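Long-range contacts in AceL NrdHF-1-1 Intein (Metagenome, PDB 6ZGQ), which is a splice-inactive, linked form of a naturally split class 3 intein, which in active form would excise itself from a precursor and join the flanking sequences: residues L8-K13 / P128-A133; F66-S71 / N149-G154. All coordinates share one frame; numbering follows the deposited sequence.

Interaction 1 (L8-K13 / P128-A133); sequences LLVGTK and PTEFHA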
ATOM      1  N   LEU A   8       4.996   6.206   0.346  1.00 13.45           N
ATOM      2  CA  LEU A   8       5.016   5.431  -0.912  1.00 13.34           C
ATOM      3  C   LEU A   8       5.715   6.249  -1.998  1.00 14.36           C
ATOM      4  O   LEU A   8       5.517   7.469  -2.030  1.00 13.97           O
ATOM      5  CB  LEU A   8       3.580   5.131  -1.361  1.00 12.18           C
ATOM      6  CG  LEU A   8       2.727   4.375  -0.348  1.00 13.39           C
ATOM      7  CD1 LEU A   8       1.249   4.497  -0.680  1.00 13.72           C
ATOM      8  CD2 LEU A   8       3.142   2.915  -0.299  1.00 13.88           C
ATOM      9  N   LEU A   9       6.477   5.580  -2.878  1.00 13.81           N
ATOM     10  CA  LEU A   9       7.234   6.235  -3.965  1.00 13.88           C
ATOM     11  C   LEU A   9       6.292   7.099  -4.792  1.00 13.83           C
ATOM     12  O   LEU A   9       5.159   6.671  -5.057  1.00 15.49           O
ATOM     13  CB  LEU A   9       7.898   5.192  -4.874  1.00 13.99           C
ATOM     14  CG  LEU A   9       8.792   5.761  -5.976  1.00 14.44           C
ATOM     15  CD1 LEU A   9       9.954   6.523  -5.366  1.00 15.23           C
ATOM     16  CD2 LEU A   9       9.296   4.658  -6.888  1.00 15.40           C
ATOM     17  N   VAL A  10       6.749   8.293  -5.189  1.00 13.26           N
ATOM     18  CA  VAL A  10       5.970   9.197  -6.058  1.00 13.11           C
ATOM     19  C   VAL A  10       5.492   8.404  -7.282  1.00 12.97           C
ATOM     20  O   VAL A  10       6.212   7.501  -7.751  1.00 12.78           O
ATOM     21  CB  VAL A  10       6.776  10.461  -6.479  1.00 13.80           C
ATOM     22  CG1 VAL A  10       8.020  10.106  -7.286  1.00 13.40           C
ATOM     23  CG2 VAL A  10       5.902  11.447  -7.245  1.00 13.56           C
ATOM     24  N   GLY A  11       4.271   8.701  -7.740  1.00 12.32           N
ATOM     25  CA  GLY A  11       3.705   8.095  -8.939  1.00 12.71           C
ATOM     26  C   GLY A  11       2.984   6.791  -8.671  1.00 11.97           C
ATOM     27  O   GLY A  11       2.365   6.249  -9.584  1.00 13.25           O
ATOM     28  N   THR A  12       3.092   6.262  -7.446  1.00 11.03           N
ATOM     29  CA  THR A  12       2.181   5.207  -6.974  1.00 10.16           C
ATOM     30  C   THR A  12       0.751   5.717  -7.160  1.00  9.37           C
ATOM     31  O   THR A  12       0.444   6.814  -6.690  1.00  9.13           O
ATOM     32  CB  THR A  12       2.441   4.873  -5.493  1.00 10.53           C
ATOM     33  OG1 THR A  12       3.737   4.284  -5.378  1.00 11.73           O
ATOM     34  CG2 THR A  12       1.407   3.893  -4.929  1.00 11.24           C
ATOM     35  N   LYS A  13      -0.104   4.951  -7.853  1.00  8.72           N
ATOM     36  CA  LYS A  13      -1.512   5.332  -8.048  1.00  9.08           C
ATOM     37  C   LYS A  13      -2.342   4.847  -6.858  1.00  8.96           C
ATOM     38  O   LYS A  13      -2.105   3.748  -6.369  1.00  9.06           O
ATOM     39  CB  LYS A  13      -2.063   4.778  -9.367  1.00 10.00           C
ATOM     40  CG  LYS A  13      -1.577   5.554 -10.576  1.00 11.16           C
ATOM     41  CD  LYS A  13      -2.075   4.953 -11.866  1.00 12.88           C
ATOM     42  CE  LYS A  13      -1.398   5.620 -13.041  1.00 15.64           C
ATOM     43  NZ  LYS A  13      -1.707   7.073 -13.130  1.00 18.31           N
ATOM     44  N   PRO A 128      17.960  11.483  -4.304  1.00 24.95           N
ATOM     45  CA  PRO A 128      16.704  11.612  -3.554  1.00 23.56           C
ATOM     46  C   PRO A 128      15.492  11.775  -4.483  1.00 20.90           C
ATOM     47  O   PRO A 128      15.636  12.326  -5.575  1.00 22.76           O
ATOM     48  CB  PRO A 128      16.909  12.877  -2.696  1.00 24.60           C
ATOM     49  CG  PRO A 128      18.162  13.522  -3.195  1.00 25.50           C
ATOM     50  CD  PRO A 128      18.971  12.458  -3.869  1.00 25.27           C
ATOM     51  N   THR A 129      14.334  11.263  -4.060  1.00 18.53           N
ATOM     52  CA  THR A 129      13.056  11.456  -4.767  1.00 17.87           C
ATOM     53  C   THR A 129      11.915  11.567  -3.750  1.00 15.30           C
ATOM     54  O   THR A 129      12.107  11.194  -2.584  1.00 14.99           O
ATOM     55  CB  THR A 129      12.784  10.339  -5.797  1.00 19.17           C
ATOM     56  OG1 THR A 129      11.721  10.759  -6.649  1.00 20.12           O
ATOM     57  CG2 THR A 129      12.418   8.996  -5.140  1.00 18.81           C
ATOM     58  N   GLU A 130      10.765  12.088  -4.187  1.00 14.65           N
ATOM     59  CA  GLU A 130       9.625  12.343  -3.291  1.00 14.86           C
ATOM     60  C   GLU A 130       8.896  11.032  -3.019  1.00 12.19           C
ATOM     61  O   GLU A 130       8.766  10.207  -3.934  1.00 12.13           O
ATOM     62  CB  GLU A 130       8.657  13.426  -3.817  1.00 18.54           C
ATOM     63  CG  GLU A 130       8.735  13.749  -5.298  1.00 22.25           C
ATOM     64  CD  GLU A 130       7.854  14.922  -5.664  1.00 25.65           C
ATOM     65  OE1 GLU A 130       6.618  14.798  -5.543  1.00 27.17           O
ATOM     66  OE2 GLU A 130       8.398  15.970  -6.072  1.00 29.76           O
ATOM     67  N   PHE A 131       8.517  10.831  -1.749  1.00 10.70           N
ATOM     68  CA  PHE A 131       7.564   9.798  -1.299  1.00 10.19           C
ATOM     69  C   PHE A 131       6.354  10.522  -0.678  1.00 10.23           C
ATOM     70  O   PHE A 131       6.517  11.587  -0.058  1.00 10.69           O
ATOM     71  CB  PHE A 131       8.168   8.852  -0.243  1.00  9.44           C
ATOM     72  CG  PHE A 131       9.341   8.024  -0.712  1.00 10.19           C
ATOM     73  CD1 PHE A 131      10.566   8.611  -0.970  1.00 11.92           C
ATOM     74  CD2 PHE A 131       9.233   6.645  -0.838  1.00 10.90           C
ATOM     75  CE1 PHE A 131      11.646   7.854  -1.386  1.00 11.72           C
ATOM     76  CE2 PHE A 131      10.319   5.884  -1.246  1.00 11.06           C
ATOM     77  CZ  PHE A 131      11.527   6.490  -1.518  1.00 11.41           C
ATOM     78  N   HIS A 132       5.165   9.942  -0.849  1.00  8.37           N
ATOM     79  CA  HIS A 132       3.907  10.516  -0.378  1.00  8.55           C
ATOM     80  C   HIS A 132       3.182   9.473   0.501  1.00  9.69           C
ATOM     81  O   HIS A 132       3.419   8.261   0.337  1.00 10.43           O
ATOM     82  CB  HIS A 132       3.054  10.949  -1.580  1.00  7.91           C
ATOM     83  CG  HIS A 132       3.686  12.017  -2.414  1.00  7.29           C
ATOM     84  ND1 HIS A 132       3.383  13.351  -2.261  1.00  7.63           N
ATOM     85  CD2 HIS A 132       4.598  11.949  -3.412  1.00  7.50           C
ATOM     86  CE1 HIS A 132       4.090  14.064  -3.119  1.00  7.47           C
ATOM     87  NE2 HIS A 132       4.839  13.237  -3.830  1.00  8.22           N
ATOM     88  N   ALA A 133       2.361   9.962   1.439  1.00  9.60           N
ATOM     89  CA  ALA A 133       1.575   9.138   2.377  1.00  9.47           C
ATOM     90  C   ALA A 133       0.195   9.754   2.613  1.00  9.17           C
ATOM     91  O   ALA A 133       0.060  10.971   2.519  1.00 10.04           O
ATOM     92  CB  ALA A 133       2.306   8.997   3.707  1.00  9.47           C
TER
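The shortest polar bond runs from Leu-8 N to His-132 O, at 2.6 Å and nearly straight (N-H...O 175°). It is returned by His-132 N, which donates to Leu-8 O at 2.8 Å, so these two residues form an antiparallel hydrogen-bonded pair with their side chains on the same face of the sheet. Leu-8 O also receives a CA-H...O contact from Phe-131. One step on, Leu-9 and Phe-131 make a non-hydrogen-bonded pair, and Val-10 N then reaches Glu-130 O at 3.1 Å in a more bent bond (144°).

Side chains meet beside this short ladder in two groups that share Thr-129. Leu-9 starts away from 128-133, but with CG anti to its backbone N (chi1 -176°) its CD1 swings back and lies 4.1 Å above one face of the Phe-131 ring, offset toward the rim. The same methyl presses tightly on Thr-129 CG2 at 3.5 Å. Val-10 splits its branches: CG1 goes toward Thr-129 OG1, while CG2 approaches both Glu-130 OE1 and His-132 NE2, 4.0 Å from the latter; the valine and histidine side chains run side by side in the same direction. That NE2 is tied to Glu-130 OE1 at 2.9 Å, close to the imidazole plane and on the oxygen's anti side, which would fix the ring's rotation.

A type II turn from Leu-9 to Thr-12, where Leu-9 O accepts both Thr-12 N and Thr-12 OG1, turns the chain off 128-133 after Val-10. Strand 128-135 lies between 49-55 and 8-9, in the all-beta architecture expected of the intein (HINT) fold, and carries next to His-132 the engineered Ala-133, replacing a cysteine consistent with the class 3 block F nucleophile.

Interaction 2 (F66-S71 / N149-G154); sequences FDQKVS and NRSVTG
Hydrogen bonds centre on the carboxamide of Gln-68, which reaches across to three successive residues of 150-154. Its NE2 donates to Ser-151 OG at 2.9 Å, almost straight at 166°, and to Val-152 O at 3.0 Å. Both acceptors lie close to the amide plane, although the nitrogen itself stands well above the plane of the Val-152 carbonyl. At the other end, OE1 takes a bond from Thr-153 OG1 at 2.8 Å, arriving from above the carbonyl plane. The stronger polar partner of Thr-153 OG1 is His-74; the threonine's place just before the C-terminal end of the intein is consistent with the Thr of the class 3 WCT motif. A water 3.1 Å from Gln-68 OE1 also lies in reach of Val-152 O, which NE2 already meets, but further acceptors compete for its protons. A donor at OE1 and two acceptors at NE2 fix the rotation of the buried amide and settle which end is oxygen.

The two strands belong to different sheets of the all-beta intein fold. Their axes approach to 7.3 Å at 48°, so side chains make the contact between sheets, with no backbone ladder.

Apolar contact comes from Phe-66. Its CB points away from 149-154, but CG anti to the backbone N (chi1 -172°) carries the ring back, and CD1 meets Ser-151 CB at 3.6 Å. Phe-100 stacks on the ring.

Charged groups stay out of the interface: Lys-69 NZ bridges to Asp-67 OD1 within strand 66-70 and also pairs with Glu-146.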
ATOM      1  N   PHE A  66       1.456  -8.607  -7.059  1.00 13.60           N
ATOM      2  CA  PHE A  66       1.728  -7.662  -5.958  1.00 11.91           C
ATOM      3  C   PHE A  66       3.006  -6.865  -6.293  1.00 11.60           C
ATOM      4  O   PHE A  66       4.066  -7.454  -6.558  1.00 12.47           O
ATOM      5  CB  PHE A  66       1.874  -8.435  -4.632  1.00 11.84           C
ATOM      6  CG  PHE A  66       1.964  -7.564  -3.402  1.00 10.70           C
ATOM      7  CD1 PHE A  66       0.828  -7.004  -2.842  1.00 10.91           C
ATOM      8  CD2 PHE A  66       3.187  -7.329  -2.793  1.00 10.42           C
ATOM      9  CE1 PHE A  66       0.913  -6.212  -1.711  1.00 10.95           C
ATOM     10  CE2 PHE A  66       3.282  -6.533  -1.665  1.00 10.74           C
ATOM     11  CZ  PHE A  66       2.143  -5.968  -1.125  1.00 10.58           C
ATOM     12  N   ASP A  67       2.891  -5.535  -6.323  1.00 10.81           N
ATOM     13  CA  ASP A  67       4.056  -4.637  -6.466  1.00 10.44           C
ATOM     14  C   ASP A  67       3.818  -3.376  -5.640  1.00  9.61           C
ATOM     15  O   ASP A  67       2.862  -2.646  -5.922  1.00  9.69           O
ATOM     16  CB  ASP A  67       4.306  -4.261  -7.934  1.00 11.78           C
ATOM     17  CG  ASP A  67       5.703  -3.689  -8.173  1.00 12.64           C
ATOM     18  OD1 ASP A  67       6.022  -2.616  -7.618  1.00 14.31           O
ATOM     19  OD2 ASP A  67       6.480  -4.326  -8.908  1.00 14.02           O
ATOM     20  N   GLN A  68       4.667  -3.153  -4.627  1.00  9.02           N
ATOM     21  CA  GLN A  68       4.669  -1.927  -3.810  1.00  8.79           C
ATOM     22  C   GLN A  68       6.120  -1.433  -3.658  1.00  8.71           C
ATOM     23  O   GLN A  68       7.035  -2.249  -3.477  1.00  8.48           O
ATOM     24  CB  GLN A  68       3.999  -2.180  -2.451  1.00  8.37           C
ATOM     25  CG  GLN A  68       2.527  -2.548  -2.596  1.00  9.10           C
ATOM     26  CD  GLN A  68       1.755  -2.563  -1.295  1.00 10.26           C
ATOM     27  OE1 GLN A  68       2.289  -2.281  -0.218  1.00 10.16           O
ATOM     28  NE2 GLN A  68       0.475  -2.896  -1.393  1.00  9.80           N
ATOM     29  N   LYS A  69       6.300  -0.114  -3.802  1.00  8.94           N
ATOM     30  CA  LYS A  69       7.581   0.576  -3.632  1.00  9.84           C
ATOM     31  C   LYS A  69       7.369   1.585  -2.493  1.00  9.56           C
ATOM     32  O   LYS A  69       6.641   2.572  -2.663  1.00 10.65           O
ATOM     33  CB  LYS A  69       8.002   1.233  -4.960  1.00 10.81           C
ATOM     34  CG  LYS A  69       8.212   0.221  -6.088  1.00 11.45           C
ATOM     35  CD  LYS A  69       8.668   0.863  -7.390  1.00 13.97           C
ATOM     36  CE  LYS A  69       8.626  -0.118  -8.553  1.00 14.96           C
ATOM     37  NZ  LYS A  69       7.265  -0.211  -9.152  1.00 18.48           N
ATOM     38  N   VAL A  70       7.958   1.291  -1.333  1.00  8.98           N
ATOM     39  CA  VAL A  70       7.619   1.954  -0.071  1.00  9.16           C
ATOM     40  C   VAL A  70       8.896   2.385   0.681  1.00  9.16           C
ATOM     41  O   VAL A  70       9.987   1.859   0.399  1.00  8.79           O
ATOM     42  CB  VAL A  70       6.731   1.011   0.785  1.00  9.01           C
ATOM     43  CG1 VAL A  70       5.585   0.445  -0.050  1.00  8.98           C
ATOM     44  CG2 VAL A  70       7.539  -0.134   1.387  1.00  9.34           C
ATOM     45  N   SER A  71       8.748   3.344   1.602  0.53  9.25           N
ATOM     46  CA  SER A  71       9.831   3.775   2.503  0.53  9.41           C
ATOM     47  C   SER A  71      10.104   2.686   3.546  0.53  9.75           C
ATOM     48  O   SER A  71       9.248   1.843   3.791  0.53 10.13           O
ATOM     49  CB  SER A  71       9.459   5.090   3.192  0.53  9.42           C
ATOM     50  OG  SER A  71       9.171   6.091   2.234  0.53  9.55           O
ATOM     51  N   ASN A 149      -2.581  -3.828 -11.385  1.00 10.63           N
ATOM     52  CA  ASN A 149      -2.912  -4.689 -10.232  1.00 10.57           C
ATOM     53  C   ASN A 149      -3.142  -3.821  -8.999  1.00 10.48           C
ATOM     54  O   ASN A 149      -2.333  -2.921  -8.734  1.00 12.07           O
ATOM     55  CB  ASN A 149      -1.797  -5.701  -9.930  1.00 11.11           C
ATOM     56  CG  ASN A 149      -1.429  -6.558 -11.122  1.00 11.50           C
ATOM     57  OD1 ASN A 149      -0.272  -6.585 -11.541  1.00 14.92           O
ATOM     58  ND2 ASN A 149      -2.408  -7.260 -11.676  1.00 10.48           N
ATOM     59  N   ARG A 150      -4.223  -4.095  -8.262  1.00  9.77           N
ATOM     60  CA  ARG A 150      -4.585  -3.363  -7.041  1.00  9.50           C
ATOM     61  C   ARG A 150      -4.260  -4.237  -5.819  1.00  8.90           C
ATOM     62  O   ARG A 150      -4.402  -5.462  -5.887  1.00  8.84           O
ATOM     63  CB  ARG A 150      -6.064  -2.938  -7.091  1.00  9.77           C
ATOM     64  CG  ARG A 150      -6.357  -2.035  -8.280  1.00 11.00           C
ATOM     65  CD  ARG A 150      -7.714  -1.350  -8.274  1.00 11.85           C
ATOM     66  NE  ARG A 150      -7.771  -0.482  -9.447  1.00 12.61           N
ATOM     67  CZ  ARG A 150      -7.983  -0.895 -10.695  1.00 13.12           C
ATOM     68  NH1 ARG A 150      -8.205  -2.179 -10.971  1.00 13.45           N
ATOM     69  NH2 ARG A 150      -7.984  -0.008 -11.683  1.00 13.53           N
ATOM     70  N   SER A 151      -3.766  -3.601  -4.749  1.00  8.06           N
ATOM     71  CA  SER A 151      -3.392  -4.263  -3.486  1.00  8.12           C
ATOM     72  C   SER A 151      -3.596  -3.303  -2.318  1.00  7.97           C
ATOM     73  O   SER A 151      -3.693  -2.088  -2.541  1.00  8.04           O
ATOM     74  CB  SER A 151      -1.940  -4.742  -3.530  1.00  7.82           C
ATOM     75  OG  SER A 151      -1.029  -3.668  -3.738  1.00  8.46           O
ATOM     76  N   VAL A 152      -3.679  -3.850  -1.101  1.00  7.63           N
ATOM     77  CA  VAL A 152      -3.891  -3.068   0.132  1.00  7.80           C
ATOM     78  C   VAL A 152      -2.505  -2.710   0.679  1.00  7.59           C
ATOM     79  O   VAL A 152      -1.625  -3.575   0.705  1.00  7.75           O
ATOM     80  CB  VAL A 152      -4.734  -3.862   1.172  1.00  7.81           C
ATOM     81  CG1 VAL A 152      -4.827  -3.154   2.521  1.00  7.87           C
ATOM     82  CG2 VAL A 152      -6.136  -4.130   0.631  1.00  7.75           C
ATOM     83  N   THR A 153      -2.312  -1.442   1.050  1.00  7.07           N
ATOM     84  CA  THR A 153      -1.064  -0.958   1.664  1.00  6.95           C
ATOM     85  C   THR A 153      -1.414  -0.101   2.886  1.00  7.08           C
ATOM     86  O   THR A 153      -2.542   0.400   2.963  1.00  7.89           O
ATOM     87  CB  THR A 153      -0.208  -0.174   0.649  1.00  6.39           C
ATOM     88  OG1 THR A 153       1.138  -0.142   1.124  1.00  6.61           O
ATOM     89  CG2 THR A 153      -0.723   1.251   0.437  1.00  6.05           C
ATOM     90  N   GLY A 154      -0.481   0.040   3.830  1.00  7.01           N
ATOM     91  CA  GLY A 154      -0.716   0.815   5.057  1.00  7.53           C
ATOM     92  C   GLY A 154      -0.836   2.311   4.812  1.00  7.57           C
ATOM     93  O   GLY A 154      -0.122   2.851   3.954  1.00 10.26           O
TER
HETATM   94  O   HOH W   1       0.918  -3.720   2.178  1.00  9.26           O

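Overall arrangement
Centres of interactions 1 and 2 lie about 12 Å apart, and their segments alternate along the chain. They are joined directly: Leu-9 N is probably hydrogen-bonded to Lys-69 O at 3.0 Å, so residues 8-9 lie between 128-133 and 66-71. Leu-8 CD2 packs on Val-70 CG1 at 3.5 Å and comes within 3.9 Å of Thr-153 OG1, bringing a residue of interaction 1 up to both segments of interaction 2. Leu-8 also touches His-74, whose position three residues after Ser-71 fits the block B T/S-x-x-H histidine of inteins; with Thr-153 and the engineered Ala-133 this suggests that both contacts border the splicing centre.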